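Local coordinates for protein Lpg2148(MvcA) (Legionella pneumophila subsp. pneumophila str. Philadelphia 1, PDB 6K11) that probably acts as a deamidase-type deubiquitinase that removes ubiquitin from the host enzyme UBE2N, by which Legionella regulates that enzyme's activity, at residues V26-E37 / Y365-H376. Numbering follows the deposited sequence.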
loop_
_atom_site.group_PDB
_atom_site.type_symbol
_atom_site.label_atom_id
_atom_site.label_comp_id
_atom_site.label_asym_id
_atom_site.label_seq_id
_atom_site.Cartn_x
_atom_site.Cartn_y
_atom_site.Cartn_z
ATOM N N VAL A 26 11.513 16.861 -4.130
ATOM C CA VAL A 26 12.427 16.947 -2.980
ATOM C C VAL A 26 13.838 17.228 -3.490
ATOM O O VAL A 26 14.318 16.504 -4.374
ATOM C CB VAL A 26 12.386 15.658 -2.168
ATOM C CG1 VAL A 26 13.408 15.689 -1.020
ATOM C CG2 VAL A 26 10.996 15.422 -1.617
ATOM N N PRO A 27 14.536 18.247 -2.979
ATOM C CA PRO A 27 15.905 18.484 -3.454
ATOM C C PRO A 27 16.764 17.256 -3.195
ATOM O O PRO A 27 16.574 16.551 -2.202
ATOM C CB PRO A 27 16.367 19.708 -2.643
ATOM C CG PRO A 27 15.051 20.395 -2.211
ATOM C CD PRO A 27 14.118 19.231 -1.960
ATOM N N ALA A 28 17.672 16.975 -4.132
ATOM C CA ALA A 28 18.467 15.749 -4.052
ATOM C C ALA A 28 19.277 15.696 -2.763
ATOM O O ALA A 28 19.422 14.623 -2.156
ATOM C CB ALA A 28 19.396 15.640 -5.260
ATOM N N GLU A 29 19.838 16.833 -2.340
ATOM C CA GLU A 29 20.626 16.807 -1.111
ATOM C C GLU A 29 19.763 16.439 0.085
ATOM O O GLU A 29 20.214 15.723 0.987
ATOM C CB GLU A 29 21.335 18.144 -0.881
ATOM C CG GLU A 29 22.369 18.080 0.262
ATOM C CD GLU A 29 23.115 19.406 0.496
ATOM O OE1 GLU A 29 22.519 20.335 1.060
ATOM O OE2 GLU A 29 24.301 19.514 0.111
ATOM N N VAL A 30 18.513 16.907 0.104
ATOM C CA VAL A 30 17.605 16.596 1.209
ATOM C C VAL A 30 17.266 15.106 1.212
ATOM O O VAL A 30 17.287 14.441 2.260
ATOM C CB VAL A 30 16.336 17.469 1.101
ATOM C CG1 VAL A 30 15.303 17.083 2.155
ATOM C CG2 VAL A 30 16.705 18.950 1.220
ATOM N N LEU A 31 16.940 14.567 0.035
ATOM C CA LEU A 31 16.675 13.134 -0.093
ATOM C C LEU A 31 17.874 12.310 0.365
ATOM O O LEU A 31 17.726 11.329 1.114
ATOM C CB LEU A 31 16.323 12.805 -1.544
ATOM C CG LEU A 31 16.173 11.307 -1.820
ATOM C CD1 LEU A 31 14.986 10.788 -1.026
ATOM C CD2 LEU A 31 15.980 11.015 -3.315
ATOM N N GLY A 32 19.070 12.686 -0.095
ATOM C CA GLY A 32 20.267 11.950 0.283
ATOM C C GLY A 32 20.535 11.990 1.776
ATOM O O GLY A 32 20.884 10.973 2.379
ATOM N N GLN A 33 20.385 13.166 2.397
ATOM C CA GLN A 33 20.554 13.235 3.849
ATOM C C GLN A 33 19.509 12.392 4.574
ATOM O O GLN A 33 19.816 11.737 5.578
ATOM C CB GLN A 33 20.495 14.698 4.323
ATOM C CG GLN A 33 21.708 15.500 3.869
ATOM C CD GLN A 33 21.989 16.714 4.768
ATOM O OE1 GLN A 33 21.141 17.134 5.554
ATOM N NE2 GLN A 33 23.185 17.273 4.646
ATOM N N MET A 34 18.262 12.393 4.096
ATOM C CA MET A 34 17.255 11.612 4.814
ATOM C C MET A 34 17.485 10.109 4.632
ATOM O O MET A 34 17.200 9.328 5.552
ATOM C CB MET A 34 15.843 12.017 4.375
ATOM C CG MET A 34 15.404 13.449 4.823
ATOM S SD MET A 34 15.765 13.910 6.570
ATOM C CE MET A 34 14.647 12.852 7.475
ATOM N N GLN A 35 18.022 9.692 3.474
ATOM C CA GLN A 35 18.418 8.293 3.282
ATOM C C GLN A 35 19.522 7.896 4.263
ATOM O O GLN A 35 19.460 6.832 4.888
ATOM C CB GLN A 35 18.880 8.062 1.835
ATOM C CG GLN A 35 17.736 8.087 0.797
ATOM C CD GLN A 35 18.204 8.197 -0.661
ATOM O OE1 GLN A 35 19.288 8.721 -0.964
ATOM N NE2 GLN A 35 17.377 7.684 -1.576
ATOM N N ALA A 36 20.548 8.744 4.404
ATOM C CA ALA A 36 21.602 8.488 5.392
ATOM C C ALA A 36 21.026 8.307 6.792
ATOM O O ALA A 36 21.339 7.328 7.486
ATOM C CB ALA A 36 22.623 9.629 5.373
ATOM N N GLU A 37 20.168 9.238 7.224
ATOM C CA GLU A 37 19.649 9.180 8.591
ATOM C C GLU A 37 18.778 7.946 8.809
ATOM O O GLU A 37 18.785 7.367 9.904
ATOM C CB GLU A 37 18.906 10.486 8.920
ATOM C CG GLU A 37 19.881 11.699 9.011
ATOM C CD GLU A 37 19.199 13.064 9.130
ATOM O OE1 GLU A 37 18.034 13.130 9.578
ATOM O OE2 GLU A 37 19.845 14.074 8.768
ATOM N N TYR A 365 20.234 14.042 -10.643
ATOM C CA TYR A 365 19.528 13.971 -9.369
ATOM C C TYR A 365 19.992 12.774 -8.543
ATOM O O TYR A 365 20.251 12.896 -7.337
ATOM C CB TYR A 365 18.027 13.895 -9.640
ATOM C CG TYR A 365 17.150 13.929 -8.419
ATOM C CD1 TYR A 365 16.792 15.147 -7.826
ATOM C CD2 TYR A 365 16.640 12.758 -7.879
ATOM C CE1 TYR A 365 15.975 15.169 -6.709
ATOM C CE2 TYR A 365 15.812 12.775 -6.781
ATOM C CZ TYR A 365 15.485 13.986 -6.197
ATOM O OH TYR A 365 14.672 13.979 -5.092
ATOM N N ARG A 366 20.059 11.596 -9.174
ATOM C CA ARG A 366 20.536 10.399 -8.481
ATOM C C ARG A 366 21.957 10.581 -7.967
ATOM O O ARG A 366 22.274 10.167 -6.847
ATOM C CB ARG A 366 20.498 9.189 -9.417
ATOM C CG ARG A 366 19.134 8.618 -9.700
ATOM C CD ARG A 366 19.240 7.709 -10.926
ATOM N NE ARG A 366 18.063 6.861 -11.038
ATOM C CZ ARG A 366 17.824 6.026 -12.045
ATOM N NH1 ARG A 366 18.683 5.918 -13.060
ATOM N NH2 ARG A 366 16.717 5.297 -12.025
ATOM N N ASN A 367 22.838 11.150 -8.790
ATOM C CA ASN A 367 24.238 11.275 -8.388
ATOM C C ASN A 367 24.386 12.245 -7.217
ATOM O O ASN A 367 25.193 12.012 -6.308
ATOM C CB ASN A 367 25.100 11.714 -9.578
ATOM C CG ASN A 367 25.178 10.637 -10.678
ATOM O OD1 ASN A 367 24.766 9.502 -10.473
ATOM N ND2 ASN A 367 25.692 11.003 -11.839
ATOM N N ARG A 368 23.588 13.318 -7.200
ATOM C CA ARG A 368 23.663 14.271 -6.099
ATOM C C ARG A 368 23.060 13.701 -4.822
ATOM O O ARG A 368 23.547 14.001 -3.732
ATOM C CB ARG A 368 22.975 15.592 -6.481
ATOM C CG ARG A 368 23.706 16.355 -7.588
ATOM C CD ARG A 368 22.798 17.354 -8.321
ATOM N NE ARG A 368 22.194 18.339 -7.427
ATOM C CZ ARG A 368 21.455 19.360 -7.851
ATOM N NH1 ARG A 368 21.237 19.523 -9.154
ATOM N NH2 ARG A 368 20.931 20.213 -6.980
ATOM N N ALA A 369 22.020 12.861 -4.925
ATOM C CA ALA A 369 21.473 12.222 -3.728
ATOM C C ALA A 369 22.466 11.230 -3.133
ATOM O O ALA A 369 22.597 11.125 -1.906
ATOM C CB ALA A 369 20.147 11.520 -4.051
ATOM N N LYS A 370 23.176 10.492 -3.988
ATOM C CA LYS A 370 24.179 9.543 -3.493
ATOM C C LYS A 370 25.330 10.266 -2.795
ATOM O O LYS A 370 25.772 9.861 -1.714
ATOM C CB LYS A 370 24.698 8.692 -4.656
ATOM C CG LYS A 370 25.798 7.674 -4.263
ATOM C CD LYS A 370 26.071 6.707 -5.426
ATOM C CE LYS A 370 26.819 5.454 -4.962
ATOM N NZ LYS A 370 27.017 4.455 -6.065
ATOM N N LEU A 371 25.842 11.329 -3.412
ATOM C CA LEU A 371 26.891 12.117 -2.777
ATOM C C LEU A 371 26.433 12.658 -1.425
ATOM O O LEU A 371 27.159 12.567 -0.427
ATOM C CB LEU A 371 27.305 13.250 -3.708
ATOM C CG LEU A 371 28.318 14.194 -3.071
ATOM C CD1 LEU A 371 29.655 13.463 -2.907
ATOM C CD2 LEU A 371 28.470 15.465 -3.884
ATOM N N ALA A 372 25.227 13.230 -1.372
ATOM C CA ALA A 372 24.723 13.776 -0.112
ATOM C C ALA A 372 24.574 12.685 0.941
ATOM O O ALA A 372 24.913 12.884 2.121
ATOM C CB ALA A 372 23.389 14.487 -0.343
ATOM N N MET A 373 24.049 11.529 0.541
ATOM C CA MET A 373 23.922 10.409 1.470
ATOM C C MET A 373 25.286 9.999 2.017
ATOM O O MET A 373 25.450 9.810 3.232
ATOM C CB MET A 373 23.235 9.223 0.773
ATOM C CG MET A 373 23.006 8.009 1.682
ATOM S SD MET A 373 22.291 6.536 0.877
ATOM C CE MET A 373 22.421 5.356 2.227
ATOM N N THR A 374 26.279 9.862 1.134
ATOM C CA THR A 374 27.592 9.378 1.555
ATOM C C THR A 374 28.274 10.378 2.484
ATOM O O THR A 374 28.809 10.009 3.537
ATOM C CB THR A 374 28.470 9.112 0.333
ATOM O OG1 THR A 374 27.804 8.192 -0.548
ATOM C CG2 THR A 374 29.801 8.520 0.761
ATOM N N GLU A 375 28.264 11.659 2.108
ATOM C CA GLU A 375 28.908 12.668 2.942
ATOM C C GLU A 375 28.201 12.802 4.289
ATOM O O GLU A 375 28.856 12.940 5.330
ATOM C CB GLU A 375 28.963 13.998 2.186
ATOM C CG GLU A 375 29.806 13.899 0.907
ATOM C CD GLU A 375 29.988 15.222 0.166
ATOM O OE1 GLU A 375 30.973 15.344 -0.608
ATOM O OE2 GLU A 375 29.143 16.134 0.342
ATOM N N HIS A 376 26.867 12.719 4.299
ATOM C CA HIS A 376 26.131 12.830 5.555
ATOM C C HIS A 376 26.418 11.641 6.468
ATOM O O HIS A 376 26.581 11.802 7.686
ATOM C CB HIS A 376 24.631 12.961 5.270
ATOM C CG HIS A 376 23.841 13.564 6.392
ATOM N ND1 HIS A 376 24.247 14.699 7.068
ATOM C CD2 HIS A 376 22.670 13.187 6.963
ATOM C CE1 HIS A 376 23.356 14.997 7.998
ATOM N NE2 HIS A 376 22.391 14.098 7.958
HETATM O O HOH W 1 20.174 19.558 -3.662
HETATM O O HOH W 2 25.108 15.741 3.031
#
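The side-chain amide of Gln33 lies flat on one face of the His376 imidazole, the two planes 9° apart and Gln33 CD 3.8 Å above the ring centre. At the ring's edge Glu37 OE2 accepts a hydrogen bond of 2.7 Å from His376 NE2, using its anti lone pair, while the carboxylate is turned well out of the ring plane. Stack and bond together limit the ring's rotation, and the carboxylate would tend to favour a protonated histidine. A water joins Gln33 NE2 to Ala372 O beside the stack. At the other end, Ala28 CB sits over a face of the Tyr365 ring; with CG anti to the backbone N (chi1 -175°), the phenol extends to Val26, and Tyr365 OH donates to Val26 O, 2.6 Å away and at the ring's edge in its plane.

Between these two ends the contact illustrates close helix packing through small residues. Gly32 brings its CA to 3.3 Å from Ala369 O, and Gly32 O meets Met373 CA, both as CA-H...O contacts; Ala369 and Ala372 enter as knobs into holes around Gly32. The axes of segments 28-37 and 365-376 approach to 7.0 Å and cross at -43°. Met373, fully extended, runs past Gly32 and Ala36 to Gln35, and both Met373 and Gln35 also touch Val60. Helix 28-39 thus rests across the C-terminal helix 358-381, with helix 49-64 packing beside both, in a helical region away from the beta-sheets.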